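Local coordinates for SCARECROW-LIKE protein 7 (Oryza sativa Japonica Group, PDB 5HYZ) that binds DNA in vitro through its GRAS domain and probably acts as a transcription factor in plant development and resistance to environmental abiotic stress, at residues I111-F116 with I142-V147; V205-Q210 with A235-G240; A126-L131 with D169-L174; G117-I122 with S149-P154; L221-L226 with E319-E324. All blocks are in the same frame, centred on the assembly; numbering follows the deposited sequence.

In the fold
Within this single GRAS domain the five contacts fall into two groups. From the N terminus, strand 110-118 opens contacts 1 and 4 in turn, and helix 122-132 then opens contact 3. They close in the same order, on strand 141-148, on the loop behind it and on helix 157-174, so all three cross and none nests. Contact 1 closes a beta-alpha-beta crossover, contact 4 joins the loops at its far end, and contact 3 packs its helix on the next. Later, contact 2 closes a second crossover and contact 5 crosses it, fixing helix 220-231 to residues 319-324. Strands 110-118 and 202-208, neighbours in one sheet, join the two groups.

Contact 1 (I111-F116 with I142-V147); sequences IHIVDF and IRITGV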
# COMPACT_ATOMS: atom_id res chain seq x y z
N ILE A 111 1.11 0.39 27.57
CA ILE A 111 2.19 0.81 26.71
C ILE A 111 2.13 2.31 26.49
O ILE A 111 1.04 2.89 26.28
CB ILE A 111 2.09 0.07 25.34
CG1 ILE A 111 2.39 -1.46 25.57
CG2 ILE A 111 3.13 0.67 24.34
CD1 ILE A 111 2.11 -2.34 24.35
N HIS A 112 3.29 2.96 26.53
CA HIS A 112 3.34 4.39 26.27
C HIS A 112 4.33 4.63 25.15
O HIS A 112 5.52 4.34 25.30
CB HIS A 112 3.78 5.12 27.54
CG HIS A 112 3.79 6.60 27.43
ND1 HIS A 112 4.18 7.40 28.48
CD2 HIS A 112 3.49 7.44 26.40
CE1 HIS A 112 4.09 8.67 28.11
NE2 HIS A 112 3.68 8.73 26.86
N ILE A 113 3.86 5.13 24.02
CA ILE A 113 4.73 5.44 22.86
C ILE A 113 5.14 6.93 22.89
O ILE A 113 4.28 7.78 23.01
CB ILE A 113 3.97 5.21 21.53
CG1 ILE A 113 3.44 3.76 21.43
CG2 ILE A 113 4.83 5.59 20.29
CD1 ILE A 113 4.54 2.71 21.53
N VAL A 114 6.43 7.22 22.78
CA VAL A 114 6.87 8.60 22.64
C VAL A 114 7.39 8.78 21.25
O VAL A 114 8.39 8.18 20.88
CB VAL A 114 7.95 8.97 23.71
CG1 VAL A 114 8.38 10.49 23.52
CG2 VAL A 114 7.35 8.74 25.07
N ASP A 115 6.71 9.59 20.45
CA ASP A 115 7.12 9.79 19.06
C ASP A 115 7.80 11.15 18.88
O ASP A 115 7.11 12.20 18.91
CB ASP A 115 5.89 9.68 18.11
CG ASP A 115 6.31 9.56 16.64
OD1 ASP A 115 7.51 9.40 16.33
OD2 ASP A 115 5.43 9.56 15.75
N PHE A 116 9.14 11.15 18.72
CA PHE A 116 9.86 12.37 18.42
C PHE A 116 9.83 12.58 16.93
O PHE A 116 10.55 11.92 16.15
CB PHE A 116 11.31 12.31 18.92
CG PHE A 116 11.44 12.49 20.39
CD1 PHE A 116 11.48 13.78 20.96
CD2 PHE A 116 11.57 11.37 21.21
CE1 PHE A 116 11.62 13.90 22.34
CE2 PHE A 116 11.71 11.44 22.56
CZ PHE A 116 11.73 12.76 23.15
N ILE A 142 -3.14 2.10 25.86
CA ILE A 142 -2.07 2.62 25.02
C ILE A 142 -2.11 4.15 25.06
O ILE A 142 -3.17 4.76 24.77
CB ILE A 142 -2.21 2.09 23.56
CG1 ILE A 142 -2.06 0.57 23.61
CG2 ILE A 142 -1.16 2.75 22.67
CD1 ILE A 142 -2.84 -0.17 22.52
N ARG A 143 -0.97 4.76 25.43
CA ARG A 143 -0.85 6.21 25.39
C ARG A 143 0.20 6.61 24.37
O ARG A 143 1.19 5.89 24.20
CB ARG A 143 -0.43 6.74 26.77
CG ARG A 143 -1.51 6.53 27.79
CD ARG A 143 -1.27 7.54 28.95
NE ARG A 143 -0.06 7.24 29.68
CZ ARG A 143 0.77 8.14 30.22
NH1 ARG A 143 0.60 9.45 30.08
NH2 ARG A 143 1.82 7.72 30.89
N ILE A 144 -0.02 7.68 23.65
CA ILE A 144 0.97 8.22 22.72
C ILE A 144 1.25 9.68 23.06
O ILE A 144 0.32 10.48 23.27
CB ILE A 144 0.48 8.09 21.25
CG1 ILE A 144 0.20 6.60 20.97
CG2 ILE A 144 1.57 8.63 20.29
CD1 ILE A 144 0.03 6.31 19.49
N THR A 145 2.52 10.02 23.19
CA THR A 145 2.93 11.41 23.36
C THR A 145 3.67 11.83 22.10
O THR A 145 4.68 11.21 21.75
CB THR A 145 3.85 11.57 24.61
OG1 THR A 145 3.10 11.18 25.78
CG2 THR A 145 4.30 13.04 24.71
N GLY A 146 3.17 12.83 21.39
CA GLY A 146 3.78 13.15 20.12
C GLY A 146 4.44 14.52 20.05
O GLY A 146 3.81 15.53 20.40
N VAL A 147 5.69 14.56 19.61
CA VAL A 147 6.41 15.80 19.31
C VAL A 147 6.33 15.99 17.80
O VAL A 147 6.76 15.09 17.01
CB VAL A 147 7.87 15.71 19.75
CG1 VAL A 147 8.64 16.93 19.31
CG2 VAL A 147 8.00 15.47 21.28
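The VHIID motif, occurring here as I111 to D115, lies in a strand that pairs in parallel and in register with I142-V147. Five backbone bonds alternate between the two strands, from R143 N to I111 O at one end to V147 N on D115 O, 2.8 Å, at the other. This is the first beta-alpha-beta unit of a Rossmann-like sheet, its crossover made by helix 122-132, onto which I111, I113, I142 and I144 pack.

On the other face a polar cluster gathers around H112. With CG anti to the backbone N (chi1 -176°), the imidazole leans over the partner strand and NE2 forms a nearly straight hydrogen bond of 2.7 Å with T145 OG1, which sits in the ring plane at the edge. The R143 guanidinium covers one side of the ring, CZ 3.8 Å above its plane and toward the rim, with the two planes 39° apart; V114 CG2 covers the opposite side at 4.0 Å. E201 OE2 bonds both H112 ND1 and R143 NH2, the latter as a salt bridge, and NH2 also reaches L196 O. The imidazole is thus gripped at both nitrogens, which limits its rotation. Farther along, F116 CD1 meets V147 CG2 at 3.9 Å. D115, on the isoleucine face beside G146, sends its carboxylate out of the pair to W124 NE1 and N206 ND2.

Contact 2 (V205-Q210 with A235-G240); sequences VNFMLQ and AVVTLG
V237 meets the F207 ring at its edge: CG1 lies in the ring plane, 3.7 Å from CD2. F116, on the adjoining strand, meets the same ring with its plane only about 10° away, and V225 and L226 of helix 220-231 also touch it. The second flat group, the N206 amide, receives T238 OG1 from out of its plane.

Both belong to a second beta-alpha-beta crossover, strand 202-208, helix 220-231 and strand 236-242, which extends the parallel sheet beyond the VHIID strand. The strand axes are almost exactly parallel, 4.7 Å apart, and V205, N206, F207 and M208 face V237, T238, L239 and G240. Backbone bonds run from V205 N on V236 O to G240 N on F207 O. On the F207 face, L239 CD1 comes within 4.0 Å of F207 CB, and V237 CG2 packs against V205 CB.

Polar matching occurs on the other face, toward helix 89-104. T238 OG1 stands between its own backbone N and carbonyl carbon (chi1 44°), an orientation from which it donates to N206 OD1 at 2.8 Å, tilted 26° from the amide plane. Q123 NE2 supplies that oxygen with a second bond, while N206 ND2 goes to D115 OD1; with both ends held, the buried amide has little freedom to turn. Next to it the selenium of M208, a selenomethionine, rests 4.0 Å from G240 CA. Past the end of strand 202-208 the pairing runs one bond further, L209 N donating to G240 O at 2.8 Å.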
# COMPACT_ATOMS: atom_id res chain seq x y z
N VAL A 205 10.31 4.51 22.52
CA VAL A 205 10.61 5.82 21.95
C VAL A 205 10.93 5.65 20.50
O VAL A 205 11.70 4.76 20.15
CB VAL A 205 11.83 6.49 22.67
CG1 VAL A 205 12.05 7.88 22.10
CG2 VAL A 205 11.45 6.67 24.13
N ASN A 206 10.37 6.51 19.66
CA ASN A 206 10.47 6.36 18.21
C ASN A 206 11.13 7.63 17.60
O ASN A 206 10.68 8.76 17.82
CB ASN A 206 9.04 6.13 17.64
CG ASN A 206 9.04 5.85 16.17
OD1 ASN A 206 9.37 4.71 15.77
ND2 ASN A 206 8.48 6.79 15.35
N PHE A 207 12.22 7.46 16.86
CA PHE A 207 12.83 8.54 16.11
C PHE A 207 12.82 8.19 14.61
O PHE A 207 13.79 7.59 14.12
CB PHE A 207 14.28 8.71 16.50
CG PHE A 207 14.49 9.23 17.91
CD1 PHE A 207 14.33 10.58 18.19
CD2 PHE A 207 14.85 8.34 18.95
CE1 PHE A 207 14.57 11.07 19.47
CE2 PHE A 207 15.09 8.83 20.25
CZ PHE A 207 14.95 10.21 20.49
N MSE A 208 11.79 8.56 13.88
CA MSE A 208 11.77 8.17 12.45
C MSE A 208 12.05 9.41 11.61
O MSE A 208 11.27 10.40 11.58
CB MSE A 208 10.42 7.55 11.99
CG MSE A 208 9.98 6.42 12.85
SE MSE A 208 11.09 4.90 11.90
CE MSE A 208 10.76 6.14 10.11
N LEU A 209 13.21 9.41 10.95
CA LEU A 209 13.64 10.53 10.10
C LEU A 209 13.55 11.86 10.87
O LEU A 209 12.91 12.81 10.41
CB LEU A 209 12.81 10.58 8.83
CG LEU A 209 12.89 9.29 7.98
CD1 LEU A 209 12.11 9.44 6.66
CD2 LEU A 209 14.38 8.92 7.73
N GLN A 210 14.15 11.90 12.04
CA GLN A 210 13.97 13.05 12.90
C GLN A 210 15.30 13.47 13.48
O GLN A 210 15.62 14.66 13.51
CB GLN A 210 13.00 12.71 14.03
CG GLN A 210 12.94 13.83 15.15
CD GLN A 210 12.38 15.07 14.59
OE1 GLN A 210 11.56 15.03 13.69
NE2 GLN A 210 12.85 16.21 15.10
N ALA A 235 11.65 0.31 26.88
CA ALA A 235 11.82 -1.07 26.50
C ALA A 235 12.57 -1.17 25.21
O ALA A 235 13.28 -2.19 24.94
CB ALA A 235 10.43 -1.74 26.37
N VAL A 236 12.38 -0.15 24.33
CA VAL A 236 13.09 -0.10 23.05
C VAL A 236 13.04 1.34 22.52
O VAL A 236 12.11 2.11 22.81
CB VAL A 236 12.43 -1.10 22.01
CG1 VAL A 236 11.04 -0.59 21.57
CG2 VAL A 236 13.35 -1.25 20.78
N VAL A 237 14.04 1.69 21.73
CA VAL A 237 14.11 2.93 21.00
C VAL A 237 14.33 2.58 19.56
O VAL A 237 15.28 1.83 19.22
CB VAL A 237 15.31 3.80 21.48
CG1 VAL A 237 15.40 5.09 20.61
CG2 VAL A 237 15.17 4.16 22.98
N THR A 238 13.45 3.05 18.69
CA THR A 238 13.60 2.75 17.29
C THR A 238 14.12 3.95 16.55
O THR A 238 13.75 5.09 16.83
CB THR A 238 12.25 2.29 16.65
OG1 THR A 238 11.21 3.16 17.11
CG2 THR A 238 11.91 0.91 17.19
N LEU A 239 15.04 3.67 15.62
CA LEU A 239 15.72 4.71 14.89
C LEU A 239 15.56 4.47 13.41
O LEU A 239 15.92 3.37 12.91
CB LEU A 239 17.22 4.75 15.25
CG LEU A 239 18.08 5.79 14.52
CD1 LEU A 239 17.66 7.19 14.96
CD2 LEU A 239 19.57 5.55 14.95
N GLY A 240 15.06 5.45 12.67
CA GLY A 240 15.04 5.29 11.22
C GLY A 240 15.74 6.49 10.60
O GLY A 240 15.35 7.62 10.87
O HOH W 1 15.58 9.74 13.30

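Contact 3 (A126-L131 with D169-L174); sequences ALLQAL and DFAKLL
Apolar packing between two helices that run side by side is what joins A126-L131 to D169-L174. The helices, 122-132 and 157-174, lie on one side of the parallel sheet; their short segments are nearly parallel, 11° apart, with axes separated by 10.3 Å. At that spacing side chains rather than backbones have to bridge the gap.

L128 is the central residue on its helix. Its CB touches L174 CD1 at 3.5 Å and F170 CE2 at 4.0 Å, the latter contact falling at the edge of the phenyl ring, near its plane. The side chains of L128 and F170 pass one another in opposite directions, while L128 CD1 makes only a distant approach to A171 CB. F170 extends its ring across the gap because CG is anti to the backbone N (chi1 -171°). Beneath this layer is the sheet: L128 packs on F178 and I142, and A171 shares F178, so the helix pair is seated on strands 141-148 and 177-182.

Q129 brings the polar element. Its chain bends at chi2, carrying OE1 to 3.6 Å from L174 CD2 and 3.9 Å from F170 CZ, with amide and ring planes 60° apart. These are packing distances only. The amide's hydrogen bond goes to the other copy in the homodimer: OE1 to S334 OG of the second subunit, with NE2 bonded weakly to Y331 O of that subunit. S334 of the second subunit also packs on F170 and L174, so the greasy seam continues directly into the dimer interface, where the buried amide finds its polar partners, firmly at OE1 and only weakly at NE2.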
# COMPACT_ATOMS: atom_id res chain seq x y z
N ALA A 126 -1.25 1.71 12.42
CA ALA A 126 -0.74 0.37 12.13
C ALA A 126 -0.34 -0.37 13.41
O ALA A 126 -0.61 -1.59 13.60
CB ALA A 126 0.44 0.47 11.11
N LEU A 127 0.35 0.34 14.32
CA LEU A 127 0.76 -0.30 15.54
C LEU A 127 -0.45 -0.69 16.40
O LEU A 127 -0.47 -1.74 17.02
CB LEU A 127 1.68 0.66 16.38
CG LEU A 127 2.19 -0.07 17.64
CD1 LEU A 127 3.32 -1.11 17.34
CD2 LEU A 127 2.78 0.92 18.67
N LEU A 128 -1.44 0.18 16.48
CA LEU A 128 -2.64 -0.15 17.27
C LEU A 128 -3.29 -1.44 16.74
O LEU A 128 -3.66 -2.34 17.49
CB LEU A 128 -3.64 1.00 17.19
CG LEU A 128 -3.26 2.21 18.09
CD1 LEU A 128 -4.17 3.46 17.75
CD2 LEU A 128 -3.36 1.80 19.57
N GLN A 129 -3.44 -1.50 15.44
CA GLN A 129 -3.99 -2.75 14.85
C GLN A 129 -3.17 -3.98 15.22
O GLN A 129 -3.70 -5.07 15.63
CB GLN A 129 -4.06 -2.57 13.34
CG GLN A 129 -4.60 -3.85 12.54
CD GLN A 129 -6.08 -4.01 12.72
OE1 GLN A 129 -6.79 -3.08 13.08
NE2 GLN A 129 -6.58 -5.24 12.47
N ALA A 130 -1.84 -3.83 15.11
CA ALA A 130 -0.96 -4.94 15.48
C ALA A 130 -1.02 -5.31 16.95
O ALA A 130 -1.07 -6.49 17.27
CB ALA A 130 0.50 -4.60 15.05
N LEU A 131 -1.05 -4.33 17.86
CA LEU A 131 -1.15 -4.59 19.28
C LEU A 131 -2.47 -5.30 19.59
O LEU A 131 -2.51 -6.15 20.49
CB LEU A 131 -1.08 -3.25 20.11
CG LEU A 131 0.34 -2.62 20.12
CD1 LEU A 131 0.32 -1.17 20.66
CD2 LEU A 131 1.26 -3.51 20.94
N ASP A 169 -10.46 7.88 17.24
CA ASP A 169 -11.62 7.20 16.59
C ASP A 169 -11.24 5.76 16.22
O ASP A 169 -12.00 4.78 16.38
CB ASP A 169 -12.11 7.96 15.35
CG ASP A 169 -12.81 9.29 15.70
OD1 ASP A 169 -13.12 9.52 16.90
OD2 ASP A 169 -12.98 10.11 14.78
N PHE A 170 -9.99 5.61 15.74
CA PHE A 170 -9.53 4.25 15.38
C PHE A 170 -9.43 3.30 16.55
O PHE A 170 -9.85 2.11 16.52
CB PHE A 170 -8.15 4.40 14.68
CG PHE A 170 -7.64 3.12 14.04
CD1 PHE A 170 -8.17 2.70 12.84
CD2 PHE A 170 -6.62 2.36 14.64
CE1 PHE A 170 -7.74 1.53 12.25
CE2 PHE A 170 -6.19 1.15 14.05
CZ PHE A 170 -6.74 0.79 12.83
N ALA A 171 -8.88 3.82 17.66
CA ALA A 171 -8.76 3.03 18.85
C ALA A 171 -10.14 2.58 19.37
O ALA A 171 -10.25 1.51 19.95
CB ALA A 171 -8.01 3.83 19.98
N LYS A 172 -11.15 3.46 19.23
CA LYS A 172 -12.52 3.02 19.61
C LYS A 172 -12.93 1.74 18.85
O LYS A 172 -13.54 0.82 19.45
CB LYS A 172 -13.52 4.10 19.35
CG LYS A 172 -13.34 5.21 20.35
CD LYS A 172 -14.28 6.35 19.96
CE LYS A 172 -14.09 7.56 20.88
NZ LYS A 172 -14.72 8.70 20.17
N LEU A 173 -12.55 1.68 17.57
CA LEU A 173 -12.90 0.49 16.76
C LEU A 173 -12.11 -0.77 17.13
O LEU A 173 -12.42 -1.87 16.67
CB LEU A 173 -12.66 0.78 15.29
CG LEU A 173 -13.44 1.93 14.70
CD1 LEU A 173 -13.05 2.06 13.23
CD2 LEU A 173 -14.92 1.73 14.89
N LEU A 174 -11.07 -0.60 17.96
CA LEU A 174 -10.38 -1.75 18.56
C LEU A 174 -10.78 -2.12 19.96
O LEU A 174 -10.26 -3.10 20.50
CB LEU A 174 -8.85 -1.50 18.58
CG LEU A 174 -8.23 -1.09 17.24
CD1 LEU A 174 -6.81 -0.49 17.51
CD2 LEU A 174 -8.14 -2.28 16.29

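Contact 4 (G117-I122 with S149-P154); sequences GIVQGI and SPLLGP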
# COMPACT_ATOMS: atom_id res chain seq x y z
N GLY A 117 8.91 13.43 16.50
CA GLY A 117 8.80 13.82 15.12
C GLY A 117 7.61 13.15 14.45
O GLY A 117 7.73 12.65 13.36
N ILE A 118 6.44 13.18 15.08
CA ILE A 118 5.25 12.64 14.39
C ILE A 118 4.84 13.50 13.18
O ILE A 118 4.94 14.70 13.21
CB ILE A 118 4.06 12.49 15.37
CG1 ILE A 118 2.84 11.86 14.69
CG2 ILE A 118 3.62 13.88 15.93
CD1 ILE A 118 1.86 11.29 15.73
N VAL A 119 4.42 12.86 12.09
CA VAL A 119 3.91 13.62 10.94
C VAL A 119 2.38 13.43 10.88
O VAL A 119 1.64 14.32 11.21
CB VAL A 119 4.59 13.15 9.58
CG1 VAL A 119 4.02 13.97 8.42
CG2 VAL A 119 6.12 13.36 9.72
N GLN A 120 1.91 12.25 10.52
CA GLN A 120 0.49 11.94 10.44
C GLN A 120 0.33 10.69 11.34
O GLN A 120 1.24 10.18 11.98
CB GLN A 120 -0.01 11.62 9.03
CG GLN A 120 -0.18 12.79 8.02
CD GLN A 120 -0.98 14.02 8.52
OE1 GLN A 120 -0.40 14.97 9.03
NE2 GLN A 120 -2.29 14.02 8.30
N GLY A 121 -0.86 10.19 11.42
CA GLY A 121 -0.90 9.13 12.42
C GLY A 121 -0.65 7.71 11.95
O GLY A 121 -0.79 6.78 12.72
N ILE A 122 -0.27 7.53 10.69
CA ILE A 122 -0.44 6.15 10.14
C ILE A 122 0.46 5.11 10.81
O ILE A 122 0.03 3.96 11.00
CB ILE A 122 -0.26 6.16 8.61
CG1 ILE A 122 -0.83 4.82 8.04
CG2 ILE A 122 1.18 6.37 8.27
CD1 ILE A 122 -0.91 4.74 6.50
N SER A 149 6.81 16.66 13.97
CA SER A 149 7.92 16.73 13.03
C SER A 149 8.09 18.13 12.43
O SER A 149 7.10 18.83 12.20
CB SER A 149 7.67 15.72 11.89
OG SER A 149 8.52 16.04 10.80
N PRO A 150 9.34 18.54 12.12
CA PRO A 150 9.56 19.80 11.40
C PRO A 150 8.79 19.82 10.08
O PRO A 150 8.47 20.92 9.59
CB PRO A 150 11.07 19.81 11.16
CG PRO A 150 11.62 18.97 12.21
CD PRO A 150 10.62 17.92 12.52
N LEU A 151 8.48 18.66 9.50
CA LEU A 151 7.69 18.61 8.26
C LEU A 151 6.31 19.28 8.43
O LEU A 151 5.75 19.79 7.46
CB LEU A 151 7.48 17.19 7.79
CG LEU A 151 8.63 16.42 7.13
CD1 LEU A 151 8.47 14.93 7.31
CD2 LEU A 151 8.74 16.76 5.65
N LEU A 152 5.77 19.28 9.65
CA LEU A 152 4.48 19.96 9.88
C LEU A 152 4.58 21.50 9.97
O LEU A 152 3.56 22.18 10.11
CB LEU A 152 3.82 19.44 11.14
CG LEU A 152 3.54 17.93 11.19
CD1 LEU A 152 2.90 17.57 12.56
CD2 LEU A 152 2.63 17.52 10.03
N GLY A 153 5.79 22.05 9.92
CA GLY A 153 5.97 23.49 9.97
C GLY A 153 5.79 24.14 11.33
O GLY A 153 5.61 23.47 12.36
N PRO A 154 5.84 25.48 11.35
CA PRO A 154 5.72 26.23 12.60
C PRO A 154 4.29 26.30 13.10
O PRO A 154 4.05 26.77 14.23
CB PRO A 154 6.23 27.64 12.20
CG PRO A 154 5.85 27.73 10.74
CD PRO A 154 5.99 26.36 10.18
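One backbone hydrogen bond joins the two segments: S149 N donates to I118 O at 2.8 Å. It meets the carbonyl well off its axis, the C=O...N angle being 139° and the donor tilted 28° from the carbonyl plane. Just before this point V147 O accepts from the amides of both G117 and I118, so the closing bond follows directly on the strand pairing of the Rossmann-like sheet, at the C-terminal ends of strands 110-118 and 141-148.

Bonds within the second segment shape its turn. S149 OG, anti to the backbone N (chi1 164°), accepts from L151 N at 2.9 Å, which makes an ST turn. L152 N donates to S149 O in the short 3-10 segment 150-152. Together they present S149, L151 and L152 to the opposite loop.

The remaining contacts are van der Waals. V119 splits its two methyls: CG2 lies 3.6 Å from S149 CB and 3.7 Å from L151 CD1, whereas CG1 approaches L152 CD2 at 4.1 Å. S149 CB also sits 3.4 Å from G117 O. Both L152 methyls touch V119 O, CD2 at 3.6 Å, and CD1 also meets I118 O at 3.6 Å. Around them, Y80 of helix 74-86 packs on V119 and L151, L76 of the same helix on L151, and L160 of helix 157-174 on I118 and L152.

The serine thus works in two directions, its amide tying the loops together while its hydroxyl braces the turn; the valine and leucines then close the join by shape, without further polar bonds between the segments.

Contact 5 (L221-L226 with E319-E324); sequences LVRRVL and EWCGFE
A cation-pi contact carries the polar side of this pairing. The R223 guanidinium stands over the W320 indole with CZ 4.1 Å from the centroid of the six-membered ring and 13° off its normal. It does not lie flat: the two planes are 73° apart, so the cation meets the face with an edge. NH2 leads, 3.1 Å above the indole plane and 3.3 Å from CE3, while NH1 hangs over the five-membered ring. R223 begins extended, CG anti to the backbone N, and then bends sharply at chi3 (-34°) to deliver this edge.

Apolar contacts follow one turn further along helix 220-231. L226 CB rests on C321 SG at 3.8 Å, and CD1 on the same sulfur at 3.9 Å, so the thiol lies against the leucine side chain. L226 CB also meets F323 CE2, more loosely, at 4.3 Å. Separately, the F323 ring turns its edge to a backbone oxygen, CE2 lying 3.7 Å from L226 O.

Backbone bonds explain how residues so close in sequence face the helix together. Helix 311-320 finishes in a Schellman motif, with G322 at positive phi as the C-prime residue: G322 N returns to E319 O at 3.0 Å and F323 N to M318 O. The chain turns out of the helix at G322, and W320, C321 and F323 all direct their side chains at helix 220-231.

K230 NZ, farther down that helix, hydrogen-bonds G322 O. M318 packs on L226 and F323, F207 of strand 202-208 lies under L226, and F323 touches V237 of strand 236-242. The contact is thus a join between helix 220-231 and the end of helix 311-320, set over those two parallel strands, with E324 leading on to backbone pairing with R375.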
# COMPACT_ATOMS: atom_id res chain seq x y z
N LEU A 221 22.69 18.76 21.01
CA LEU A 221 21.24 18.64 20.93
C LEU A 221 20.87 17.16 20.76
O LEU A 221 19.86 16.72 21.35
CB LEU A 221 20.68 19.48 19.76
CG LEU A 221 20.84 21.00 19.77
CD1 LEU A 221 20.42 21.52 18.39
CD2 LEU A 221 19.99 21.65 20.86
N VAL A 222 21.67 16.41 19.98
CA VAL A 222 21.30 14.99 19.78
C VAL A 222 21.62 14.26 21.09
O VAL A 222 20.87 13.40 21.54
CB VAL A 222 22.01 14.31 18.50
CG1 VAL A 222 23.50 14.48 18.50
CG2 VAL A 222 21.68 12.80 18.43
N ARG A 223 22.69 14.66 21.76
CA ARG A 223 22.96 14.08 23.07
C ARG A 223 21.87 14.32 24.08
O ARG A 223 21.52 13.42 24.84
CB ARG A 223 24.27 14.62 23.64
CG ARG A 223 24.51 14.14 25.05
CD ARG A 223 25.96 14.26 25.38
NE ARG A 223 26.81 14.01 24.21
CZ ARG A 223 27.47 12.87 23.98
NH1 ARG A 223 27.37 11.84 24.83
NH2 ARG A 223 28.24 12.78 22.89
N ARG A 224 21.34 15.54 24.09
CA ARG A 224 20.38 15.94 25.11
C ARG A 224 19.13 15.11 24.88
O ARG A 224 18.57 14.59 25.86
CB ARG A 224 20.05 17.46 25.07
CG ARG A 224 19.10 17.94 26.21
CD ARG A 224 18.82 19.45 26.16
NE ARG A 224 18.02 19.93 27.31
CZ ARG A 224 16.73 19.61 27.53
NH1 ARG A 224 16.03 18.81 26.68
NH2 ARG A 224 16.12 20.10 28.62
N VAL A 225 18.71 14.95 23.60
CA VAL A 225 17.46 14.20 23.43
C VAL A 225 17.66 12.66 23.62
O VAL A 225 16.75 12.00 24.09
CB VAL A 225 16.77 14.51 22.05
CG1 VAL A 225 17.34 13.74 20.93
CG2 VAL A 225 15.27 14.09 22.10
N LEU A 226 18.81 12.11 23.26
CA LEU A 226 19.07 10.66 23.54
C LEU A 226 19.15 10.41 25.03
O LEU A 226 18.65 9.40 25.52
CB LEU A 226 20.35 10.17 22.87
CG LEU A 226 20.24 10.11 21.35
CD1 LEU A 226 21.56 9.64 20.71
CD2 LEU A 226 19.08 9.15 20.94
N GLU A 319 25.68 4.23 21.32
CA GLU A 319 26.43 3.50 22.34
C GLU A 319 27.07 4.49 23.30
O GLU A 319 27.20 4.23 24.49
CB GLU A 319 27.50 2.63 21.70
CG GLU A 319 26.75 1.46 20.91
CD GLU A 319 27.67 0.40 20.32
OE1 GLU A 319 28.84 0.70 20.03
OE2 GLU A 319 27.16 -0.71 20.05
N TRP A 320 27.44 5.60 22.76
CA TRP A 320 28.01 6.68 23.60
C TRP A 320 26.97 7.13 24.64
O TRP A 320 27.31 7.46 25.77
CB TRP A 320 28.46 7.83 22.70
CG TRP A 320 29.39 8.85 23.40
CD1 TRP A 320 29.78 8.84 24.70
CD2 TRP A 320 30.06 9.95 22.79
NE1 TRP A 320 30.62 9.90 24.96
CE2 TRP A 320 30.81 10.59 23.79
CE3 TRP A 320 30.11 10.44 21.47
CZ2 TRP A 320 31.60 11.73 23.53
CZ3 TRP A 320 30.88 11.57 21.21
CH2 TRP A 320 31.62 12.20 22.24
N CYS A 321 25.68 7.07 24.28
CA CYS A 321 24.61 7.49 25.16
C CYS A 321 24.08 6.34 25.98
O CYS A 321 23.10 6.49 26.68
CB CYS A 321 23.49 8.19 24.34
SG CYS A 321 24.08 9.78 23.66
N GLY A 322 24.73 5.19 25.90
CA GLY A 322 24.42 4.13 26.83
C GLY A 322 23.45 3.10 26.29
O GLY A 322 23.03 2.24 27.04
N PHE A 323 23.08 3.18 25.00
CA PHE A 323 22.19 2.16 24.41
C PHE A 323 22.95 0.98 23.84
O PHE A 323 24.10 1.14 23.48
CB PHE A 323 21.37 2.80 23.27
CG PHE A 323 20.35 3.80 23.77
CD1 PHE A 323 19.16 3.37 24.37
CD2 PHE A 323 20.62 5.16 23.66
CE1 PHE A 323 18.18 4.29 24.82
CE2 PHE A 323 19.67 6.12 24.13
CZ PHE A 323 18.45 5.66 24.73
N GLU A 324 22.28 -0.15 23.67
CA GLU A 324 22.88 -1.32 23.03
C GLU A 324 21.95 -1.78 21.91
O GLU A 324 20.74 -1.62 22.01
CB GLU A 324 23.10 -2.45 24.06
CG GLU A 324 21.83 -3.14 24.43
CD GLU A 324 21.97 -4.16 25.55
OE1 GLU A 324 23.05 -4.23 26.17
OE2 GLU A 324 20.99 -4.90 25.80